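Local coordinates for protein DNA fragmentation factor subunit beta (Mus musculus, PDB 1V0D) that cuts DNA during apoptosis as the caspase-activated nuclease, bringing about DNA fragmentation and chromatin condensation, at residues A[130-135]-A[139-144]; A[157-162]-A[245-250]; A[179-184]-A[278-283]. One frame throughout, in Å; residues are numbered along the deposited sequence.

Contact 2 is the buried one of the three, an apolar meeting of helix 155-175 with the turn ahead of helix 250-255. Contact 1 is only partly buried: two pieces of the loop before helix 155-175 pack locally, bridged by Lys155 at the start of that helix. These two contacts touch, their centres 11 Å apart. Contact 3 lies remote, about 23 Å from contact 2 between nearest atoms, where the loop after helix 155-175 meets the end of helix 267-281. Across it an amide meets a carboxylate and a buried valine, while an arginine-aspartate salt bridge lies within 278-283. The segments of contacts 2 and 3 alternate along the chain; contact 1 closes before either opens.

Contact 1 of 3, residues A[130-135]-A[139-144]; sequences SQNITA and EQDPSW
Gln140 comes first along 139-144, leaning on Ala135: its side-chain NE2 stops 4.1 Å from Ala135 CA, and the backbone Gln140 O lies 3.9 Å from Ala135 CB. That carbonyl points roughly toward Asn132, but Asn132 ND2 stays 3.8 Å from Gln140 O, too far for a hydrogen bond. Asp141 makes the main approach, its CB 3.5 Å from Ala135 CB and 3.8 Å from Asn132 ND2. With CG anti to the backbone N (chi1 -176°), the Asp141 side chain runs past that of Asn132 in the opposite direction, carboxylate and amide planes 58° apart. The Asn132 amide is turned back on its own chain, where OD1 takes a weak bond from Ala135 N. The carboxylate of Asp141 is claimed by Lys155, which forms a salt bridge with OD2 and also donates to Ala135 O. Further on, the Trp144 ring system forms a cation-pi contact with the same lysine, while Trp144 NE1 hydrogen-bonds Pro246 O. Since no hydrogen bond passes directly between the two segments, the lysine at the start of helix 155-175 serves as a polar link between them, its charge probably offset by Asp141, and ties the loop to that helix.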
loop_
_atom_site.group_PDB
_atom_site.type_symbol
_atom_site.label_atom_id
_atom_site.label_comp_id
_atom_site.label_asym_id
_atom_site.label_seq_id
_atom_site.Cartn_x
_atom_site.Cartn_y
_atom_site.Cartn_z
ATOM N N SER A 130 -0.652 11.425 -18.719
ATOM C CA SER A 130 -1.502 10.371 -19.284
ATOM C C SER A 130 -2.693 10.171 -18.366
ATOM O O SER A 130 -2.848 9.113 -17.761
ATOM C CB SER A 130 -0.742 9.041 -19.383
ATOM O OG SER A 130 0.278 9.073 -20.367
ATOM N N GLN A 131 -3.538 11.185 -18.266
ATOM C CA GLN A 131 -4.695 11.112 -17.392
ATOM C C GLN A 131 -6.000 11.521 -18.074
ATOM O O GLN A 131 -6.000 12.309 -19.020
ATOM C CB GLN A 131 -4.431 11.987 -16.157
ATOM C CG GLN A 131 -5.631 12.763 -15.637
ATOM C CD GLN A 131 -5.990 13.956 -16.509
ATOM O OE1 GLN A 131 -5.155 14.828 -16.758
ATOM N NE2 GLN A 131 -7.241 14.002 -16.970
ATOM N N ASN A 132 -7.110 10.978 -17.592
ATOM C CA ASN A 132 -8.411 11.317 -18.147
ATOM C C ASN A 132 -9.485 11.361 -17.056
ATOM O O ASN A 132 -10.420 10.548 -17.026
ATOM C CB ASN A 132 -8.799 10.327 -19.235
ATOM C CG ASN A 132 -10.076 10.723 -19.941
ATOM O OD1 ASN A 132 -10.615 11.813 -19.715
ATOM N ND2 ASN A 132 -10.569 9.844 -20.804
ATOM N N ILE A 133 -9.331 12.336 -16.163
ATOM C CA ILE A 133 -10.237 12.546 -15.040
ATOM C C ILE A 133 -11.686 12.759 -15.464
ATOM O O ILE A 133 -12.613 12.208 -14.863
ATOM C CB ILE A 133 -9.806 13.771 -14.234
ATOM C CG1 ILE A 133 -8.388 13.572 -13.715
ATOM C CG2 ILE A 133 -10.767 14.005 -13.093
ATOM C CD1 ILE A 133 -7.828 14.800 -13.032
ATOM N N THR A 134 -11.871 13.565 -16.502
ATOM C CA THR A 134 -13.199 13.886 -16.981
ATOM C C THR A 134 -14.038 12.688 -17.389
ATOM O O THR A 134 -15.250 12.693 -17.189
ATOM C CB THR A 134 -13.136 14.863 -18.155
ATOM O OG1 THR A 134 -12.314 15.983 -17.803
ATOM C CG2 THR A 134 -14.531 15.364 -18.485
ATOM N N ALA A 135 -13.413 11.660 -17.958
ATOM C CA ALA A 135 -14.166 10.475 -18.383
ATOM C C ALA A 135 -14.806 9.761 -17.190
ATOM O O ALA A 135 -14.201 9.647 -16.128
ATOM C CB ALA A 135 -13.250 9.521 -19.137
ATOM N N GLU A 139 -16.843 2.899 -21.251
ATOM C CA GLU A 139 -16.892 3.102 -22.691
ATOM C C GLU A 139 -15.919 4.206 -23.119
ATOM O O GLU A 139 -15.138 4.024 -24.047
ATOM C CB GLU A 139 -18.319 3.480 -23.110
ATOM C CG GLU A 139 -18.554 3.572 -24.620
ATOM C CD GLU A 139 -18.593 2.202 -25.304
ATOM O OE1 GLU A 139 -19.418 1.347 -24.895
ATOM O OE2 GLU A 139 -17.802 1.985 -26.254
ATOM N N GLN A 140 -15.962 5.346 -22.435
ATOM C CA GLN A 140 -15.093 6.471 -22.776
ATOM C C GLN A 140 -13.687 6.467 -22.183
ATOM O O GLN A 140 -12.914 7.393 -22.431
ATOM C CB GLN A 140 -15.780 7.790 -22.431
ATOM C CG GLN A 140 -16.754 7.706 -21.280
ATOM C CD GLN A 140 -17.358 9.058 -20.967
ATOM O OE1 GLN A 140 -18.321 9.161 -20.205
ATOM N NE2 GLN A 140 -16.787 10.112 -21.552
ATOM N N ASP A 141 -13.356 5.440 -21.404
ATOM C CA ASP A 141 -12.023 5.334 -20.808
ATOM C C ASP A 141 -11.844 3.963 -20.184
ATOM O O ASP A 141 -11.625 3.839 -18.983
ATOM C CB ASP A 141 -11.812 6.423 -19.749
ATOM C CG ASP A 141 -10.400 6.417 -19.170
ATOM O OD1 ASP A 141 -9.425 6.276 -19.943
ATOM O OD2 ASP A 141 -10.267 6.570 -17.939
ATOM N N PRO A 142 -11.918 2.910 -21.007
ATOM C CA PRO A 142 -11.776 1.518 -20.571
ATOM C C PRO A 142 -10.436 1.195 -19.906
ATOM O O PRO A 142 -10.348 0.283 -19.080
ATOM C CB PRO A 142 -11.995 0.739 -21.862
ATOM C CG PRO A 142 -11.385 1.651 -22.888
ATOM C CD PRO A 142 -11.939 2.992 -22.480
ATOM N N SER A 143 -9.399 1.946 -20.265
ATOM C CA SER A 143 -8.075 1.727 -19.703
ATOM C C SER A 143 -8.141 1.693 -18.170
ATOM O O SER A 143 -7.611 0.782 -17.522
ATOM C CB SER A 143 -7.136 2.832 -20.170
ATOM O OG SER A 143 -5.785 2.418 -20.053
ATOM N N TRP A 144 -8.801 2.701 -17.606
ATOM C CA TRP A 144 -8.995 2.819 -16.167
ATOM C C TRP A 144 -9.482 1.487 -15.588
ATOM O O TRP A 144 -8.902 0.973 -14.634
ATOM C CB TRP A 144 -10.054 3.891 -15.881
ATOM C CG TRP A 144 -10.125 4.396 -14.452
ATOM C CD1 TRP A 144 -9.400 5.427 -13.905
ATOM C CD2 TRP A 144 -11.002 3.930 -13.411
ATOM N NE1 TRP A 144 -9.779 5.632 -12.596
ATOM C CE2 TRP A 144 -10.758 4.729 -12.266
ATOM C CE3 TRP A 144 -11.971 2.913 -13.333
ATOM C CZ2 TRP A 144 -11.447 4.547 -11.062
ATOM C CZ3 TRP A 144 -12.658 2.729 -12.128
ATOM C CH2 TRP A 144 -12.391 3.544 -11.013
#

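Contact 2 of 3, residues A[157-162]-A[245-250]; sequences GYLRYS and NPYGNR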
loop_
_atom_site.group_PDB
_atom_site.type_symbol
_atom_site.label_atom_id
_atom_site.label_comp_id
_atom_site.label_asym_id
_atom_site.label_seq_id
_atom_site.Cartn_x
_atom_site.Cartn_y
_atom_site.Cartn_z
ATOM N N GLY A 157 -19.117 4.510 -9.517
ATOM C CA GLY A 157 -19.693 3.271 -9.043
ATOM C C GLY A 157 -18.685 2.339 -8.431
ATOM O O GLY A 157 -18.939 1.749 -7.387
ATOM N N TYR A 158 -17.535 2.193 -9.072
ATOM C CA TYR A 158 -16.527 1.300 -8.539
ATOM C C TYR A 158 -15.988 1.850 -7.226
ATOM O O TYR A 158 -15.941 1.131 -6.227
ATOM C CB TYR A 158 -15.376 1.108 -9.527
ATOM C CG TYR A 158 -14.236 0.323 -8.922
ATOM C CD1 TYR A 158 -14.379 -1.031 -8.608
ATOM C CD2 TYR A 158 -13.034 0.950 -8.589
ATOM C CE1 TYR A 158 -13.347 -1.736 -7.967
ATOM C CE2 TYR A 158 -12.002 0.254 -7.952
ATOM C CZ TYR A 158 -12.166 -1.080 -7.646
ATOM O OH TYR A 158 -11.150 -1.745 -7.016
ATOM N N LEU A 159 -15.584 3.121 -7.229
ATOM C CA LEU A 159 -15.053 3.757 -6.025
ATOM C C LEU A 159 -16.060 3.723 -4.873
ATOM O O LEU A 159 -15.689 3.591 -3.707
ATOM C CB LEU A 159 -14.636 5.191 -6.338
ATOM C CG LEU A 159 -13.122 5.419 -6.392
ATOM C CD1 LEU A 159 -12.407 4.233 -7.013
ATOM C CD2 LEU A 159 -12.837 6.669 -7.186
ATOM N N ARG A 160 -17.341 3.829 -5.205
ATOM C CA ARG A 160 -18.385 3.771 -4.195
ATOM C C ARG A 160 -18.291 2.387 -3.560
ATOM O O ARG A 160 -18.210 2.247 -2.337
ATOM C CB ARG A 160 -19.751 3.962 -4.852
ATOM C CG ARG A 160 -20.889 4.188 -3.887
ATOM C CD ARG A 160 -22.158 4.483 -4.655
ATOM N NE ARG A 160 -21.902 5.429 -5.740
ATOM C CZ ARG A 160 -22.602 5.475 -6.873
ATOM N NH1 ARG A 160 -23.610 4.627 -7.073
ATOM N NH2 ARG A 160 -22.287 6.356 -7.818
ATOM N N TYR A 161 -18.295 1.368 -4.411
ATOM C CA TYR A 161 -18.192 -0.027 -3.985
ATOM C C TYR A 161 -16.943 -0.235 -3.122
ATOM O O TYR A 161 -16.975 -0.898 -2.089
ATOM C CB TYR A 161 -18.097 -0.943 -5.219
ATOM C CG TYR A 161 -17.680 -2.356 -4.893
ATOM C CD1 TYR A 161 -18.618 -3.299 -4.477
ATOM C CD2 TYR A 161 -16.333 -2.734 -4.943
ATOM C CE1 TYR A 161 -18.231 -4.597 -4.110
ATOM C CE2 TYR A 161 -15.927 -4.029 -4.577
ATOM C CZ TYR A 161 -16.884 -4.957 -4.160
ATOM O OH TYR A 161 -16.503 -6.240 -3.803
ATOM N N SER A 162 -15.833 0.323 -3.580
ATOM C CA SER A 162 -14.576 0.197 -2.878
ATOM C C SER A 162 -14.686 0.704 -1.448
ATOM O O SER A 162 -14.249 0.035 -0.513
ATOM C CB SER A 162 -13.501 0.977 -3.615
ATOM O OG SER A 162 -12.315 0.996 -2.850
ATOM N N ASN A 245 -6.332 11.846 -7.395
ATOM C CA ASN A 245 -7.598 11.762 -8.107
ATOM C C ASN A 245 -7.702 10.380 -8.721
ATOM O O ASN A 245 -7.335 10.163 -9.877
ATOM C CB ASN A 245 -7.696 12.841 -9.187
ATOM C CG ASN A 245 -9.100 12.951 -9.777
ATOM O OD1 ASN A 245 -9.537 14.038 -10.166
ATOM N ND2 ASN A 245 -9.809 11.826 -9.852
ATOM N N PRO A 246 -8.218 9.417 -7.949
ATOM C CA PRO A 246 -8.367 8.037 -8.424
ATOM C C PRO A 246 -9.197 7.904 -9.698
ATOM O O PRO A 246 -9.189 6.857 -10.333
ATOM C CB PRO A 246 -9.020 7.339 -7.234
ATOM C CG PRO A 246 -9.858 8.433 -6.636
ATOM C CD PRO A 246 -8.910 9.608 -6.662
ATOM N N TYR A 247 -9.902 8.964 -10.078
ATOM C CA TYR A 247 -10.746 8.906 -11.265
ATOM C C TYR A 247 -10.075 9.112 -12.614
ATOM O O TYR A 247 -10.682 8.807 -13.647
ATOM C CB TYR A 247 -11.885 9.922 -11.184
ATOM C CG TYR A 247 -12.931 9.631 -10.151
ATOM C CD1 TYR A 247 -12.761 10.040 -8.828
ATOM C CD2 TYR A 247 -14.112 8.980 -10.496
ATOM C CE1 TYR A 247 -13.743 9.817 -7.872
ATOM C CE2 TYR A 247 -15.105 8.751 -9.545
ATOM C CZ TYR A 247 -14.908 9.177 -8.235
ATOM O OH TYR A 247 -15.876 8.970 -7.289
ATOM N N GLY A 248 -8.851 9.616 -12.650
ATOM C CA GLY A 248 -8.286 9.854 -13.965
ATOM C C GLY A 248 -7.129 9.005 -14.422
ATOM O O GLY A 248 -6.348 9.449 -15.265
ATOM N N ASN A 249 -7.034 7.774 -13.939
ATOM C CA ASN A 249 -5.882 6.970 -14.300
ATOM C C ASN A 249 -6.003 5.611 -13.612
ATOM O O ASN A 249 -6.458 5.526 -12.471
ATOM C CB ASN A 249 -4.662 7.741 -13.802
ATOM C CG ASN A 249 -3.373 7.077 -14.108
ATOM O OD1 ASN A 249 -3.154 5.922 -13.752
ATOM N ND2 ASN A 249 -2.476 7.815 -14.753
ATOM N N ARG A 250 -5.603 4.548 -14.301
ATOM C CA ARG A 250 -5.672 3.207 -13.732
ATOM C C ARG A 250 -4.743 3.085 -12.534
ATOM O O ARG A 250 -5.140 2.618 -11.472
ATOM C CB ARG A 250 -5.285 2.157 -14.771
ATOM C CG ARG A 250 -5.112 0.793 -14.163
ATOM C CD ARG A 250 -4.667 -0.257 -15.153
ATOM N NE ARG A 250 -4.440 -1.511 -14.442
ATOM C CZ ARG A 250 -3.258 -1.910 -13.977
ATOM N NH1 ARG A 250 -2.168 -1.163 -14.163
ATOM N NH2 ARG A 250 -3.179 -3.036 -13.276
#
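Leu159, within helix 155-175, faces Pro246 across a CA-CA distance of 8.3 Å, the nearest CA pair of the two segments, a helix and a turn drawn tight by Gly248 N bonding to Asn245 O. One methyl group makes the contacts across it. Leu159 CD2 sits over a face of the Tyr247 ring in a CH-pi contact, 3.6 Å from the ring centroid and 22° off the normal, displaced toward the CE1-CZ side. Leu159 CD2 also lies 3.5 Å from Pro246 CG, and so fits into the corner between the tyrosine face and the proline ring. Residues 245-250 join strand 243-244, which follows the zinc ligand His242, to helix 250-255 in the His-Me finger family region of this nuclease. Asn249 is the N-cap of helix 250-255, its OD1 accepting from Ser252 N. Tyr247 holds CG beside its backbone N and anti to the carbonyl carbon (chi1 -69°), which swings the ring across the end of the leucine, so that CD2 meets its face. At its far end Tyr247 OH is hydrogen-bonded with Phe210 O and Arg212 N, two partners that should restrain the ring. Just beyond the turn, Arg250 NH2 donates to Ala306 O of the second subunit.

Contact 3 of 3, residues A[179-184]-A[278-283]; sequences SMVDEA and AIQDGR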
loop_
_atom_site.group_PDB
_atom_site.type_symbol
_atom_site.label_atom_id
_atom_site.label_comp_id
_atom_site.label_asym_id
_atom_site.label_seq_id
_atom_site.Cartn_x
_atom_site.Cartn_y
_atom_site.Cartn_z
ATOM N N SER A 179 -17.024 -13.082 20.285
ATOM C CA SER A 179 -16.500 -14.220 21.041
ATOM C C SER A 179 -15.691 -13.810 22.268
ATOM O O SER A 179 -15.686 -14.517 23.273
ATOM C CB SER A 179 -15.626 -15.105 20.143
ATOM O OG SER A 179 -14.404 -14.462 19.819
ATOM N N MET A 180 -15.004 -12.676 22.190
ATOM C CA MET A 180 -14.203 -12.214 23.317
ATOM C C MET A 180 -15.026 -11.403 24.315
ATOM O O MET A 180 -14.480 -10.748 25.205
ATOM C CB MET A 180 -13.006 -11.411 22.808
ATOM C CG MET A 180 -11.995 -12.283 22.086
ATOM S SD MET A 180 -10.624 -11.378 21.329
ATOM C CE MET A 180 -10.997 -11.550 19.518
ATOM N N VAL A 181 -16.347 -11.476 24.157
ATOM C CA VAL A 181 -17.299 -10.792 25.025
ATOM C C VAL A 181 -17.830 -11.819 26.029
ATOM O O VAL A 181 -17.834 -13.019 25.743
ATOM C CB VAL A 181 -18.490 -10.249 24.211
ATOM C CG1 VAL A 181 -19.478 -9.556 25.120
ATOM C CG2 VAL A 181 -17.996 -9.306 23.143
ATOM N N ASP A 182 -18.270 -11.357 27.200
ATOM C CA ASP A 182 -18.810 -12.258 28.218
ATOM C C ASP A 182 -20.056 -12.919 27.656
ATOM O O ASP A 182 -20.879 -12.254 27.028
ATOM C CB ASP A 182 -19.199 -11.489 29.479
ATOM C CG ASP A 182 -18.040 -10.734 30.086
ATOM O OD1 ASP A 182 -16.930 -10.803 29.514
ATOM O OD2 ASP A 182 -18.241 -10.069 31.131
ATOM N N GLU A 183 -20.200 -14.220 27.892
ATOM C CA GLU A 183 -21.353 -14.962 27.394
ATOM C C GLU A 183 -22.672 -14.322 27.843
ATOM O O GLU A 183 -23.667 -14.327 27.112
ATOM C CB GLU A 183 -21.277 -16.417 27.863
ATOM N N ALA A 184 -22.672 -13.759 29.045
ATOM C CA ALA A 184 -23.869 -13.120 29.578
ATOM C C ALA A 184 -24.301 -11.898 28.757
ATOM O O ALA A 184 -25.497 -11.657 28.576
ATOM C CB ALA A 184 -23.628 -12.718 31.034
ATOM N N ALA A 278 -18.807 -1.573 27.684
ATOM C CA ALA A 278 -20.000 -0.753 27.928
ATOM C C ALA A 278 -21.283 -1.577 27.923
ATOM O O ALA A 278 -22.206 -1.312 28.691
ATOM C CB ALA A 278 -20.094 0.361 26.889
ATOM N N ILE A 279 -21.340 -2.574 27.049
ATOM C CA ILE A 279 -22.509 -3.435 26.958
ATOM C C ILE A 279 -22.623 -4.351 28.172
ATOM O O ILE A 279 -23.706 -4.836 28.489
ATOM C CB ILE A 279 -22.458 -4.289 25.676
ATOM C CG1 ILE A 279 -22.825 -3.418 24.478
ATOM C CG2 ILE A 279 -23.396 -5.473 25.782
ATOM C CD1 ILE A 279 -22.888 -4.172 23.174
ATOM N N GLN A 280 -21.509 -4.586 28.858
ATOM C CA GLN A 280 -21.520 -5.445 30.036
ATOM C C GLN A 280 -21.846 -4.627 31.285
ATOM O O GLN A 280 -22.319 -5.161 32.282
ATOM C CB GLN A 280 -20.166 -6.133 30.176
ATOM C CG GLN A 280 -19.744 -6.801 28.870
ATOM C CD GLN A 280 -18.346 -7.395 28.901
ATOM O OE1 GLN A 280 -17.460 -6.915 29.617
ATOM N NE2 GLN A 280 -18.133 -8.432 28.098
ATOM N N ASP A 281 -21.616 -3.322 31.206
ATOM C CA ASP A 281 -21.872 -2.412 32.312
ATOM C C ASP A 281 -23.226 -2.584 32.988
ATOM O O ASP A 281 -23.322 -2.639 34.216
ATOM C CB ASP A 281 -21.767 -0.971 31.831
ATOM C CG ASP A 281 -22.005 0.033 32.947
ATOM O OD1 ASP A 281 -21.020 0.426 33.619
ATOM O OD2 ASP A 281 -23.182 0.411 33.159
ATOM N N GLY A 282 -24.281 -2.641 32.192
ATOM C CA GLY A 282 -25.599 -2.776 32.776
ATOM C C GLY A 282 -26.439 -1.575 32.406
ATOM O O GLY A 282 -27.656 -1.687 32.251
ATOM N N ARG A 283 -25.801 -0.417 32.275
ATOM C CA ARG A 283 -26.524 0.787 31.889
ATOM C C ARG A 283 -26.862 0.658 30.404
ATOM O O ARG A 283 -26.240 -0.124 29.680
ATOM C CB ARG A 283 -25.678 2.040 32.143
ATOM C CG ARG A 283 -25.771 2.571 33.570
ATOM C CD ARG A 283 -24.643 3.548 33.896
ATOM N NE ARG A 283 -23.338 2.881 33.903
ATOM C CZ ARG A 283 -22.159 3.505 33.927
ATOM N NH1 ARG A 283 -22.091 4.835 33.950
ATOM N NH2 ARG A 283 -21.041 2.791 33.916
#
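Asp281 OD2, held by two donors of Arg283, lies at the end of the helix whose Gln280 reaches across to Val181 and Asp182. Asp281 OD2 accepts from Arg283 N at 2.9 Å through its anti lone pair, closing an Asx turn around Gly282, while Arg283 NE meets the same OD2 on the syn side, 32° out of the carboxylate plane. Arg283 NH2 completes the salt bridge at Asp281 OD1, modelled too short for its length to be trusted. Gln280 carries the contact itself. Its CG lies beside the backbone N (chi1 -51°), and the straight chain beyond it carries the amide out to 179-184. Gln280 NE2 rests 3.5 Å from Val181 CG1 and 3.0 Å from Asp182 OD1. The two polar side chains cross at about a right angle, with amide and carboxylate planes 33° apart. Asp182 is exposed, whereas Val181 is buried and packs also on Tyr189. Ile279, one residue earlier, rests on Glu188, Tyr189 and Val192. The contact thus sits where the C-terminal end of helix 267-281 lies against both the loop after helix 155-175 and the beginning of helix 186-202.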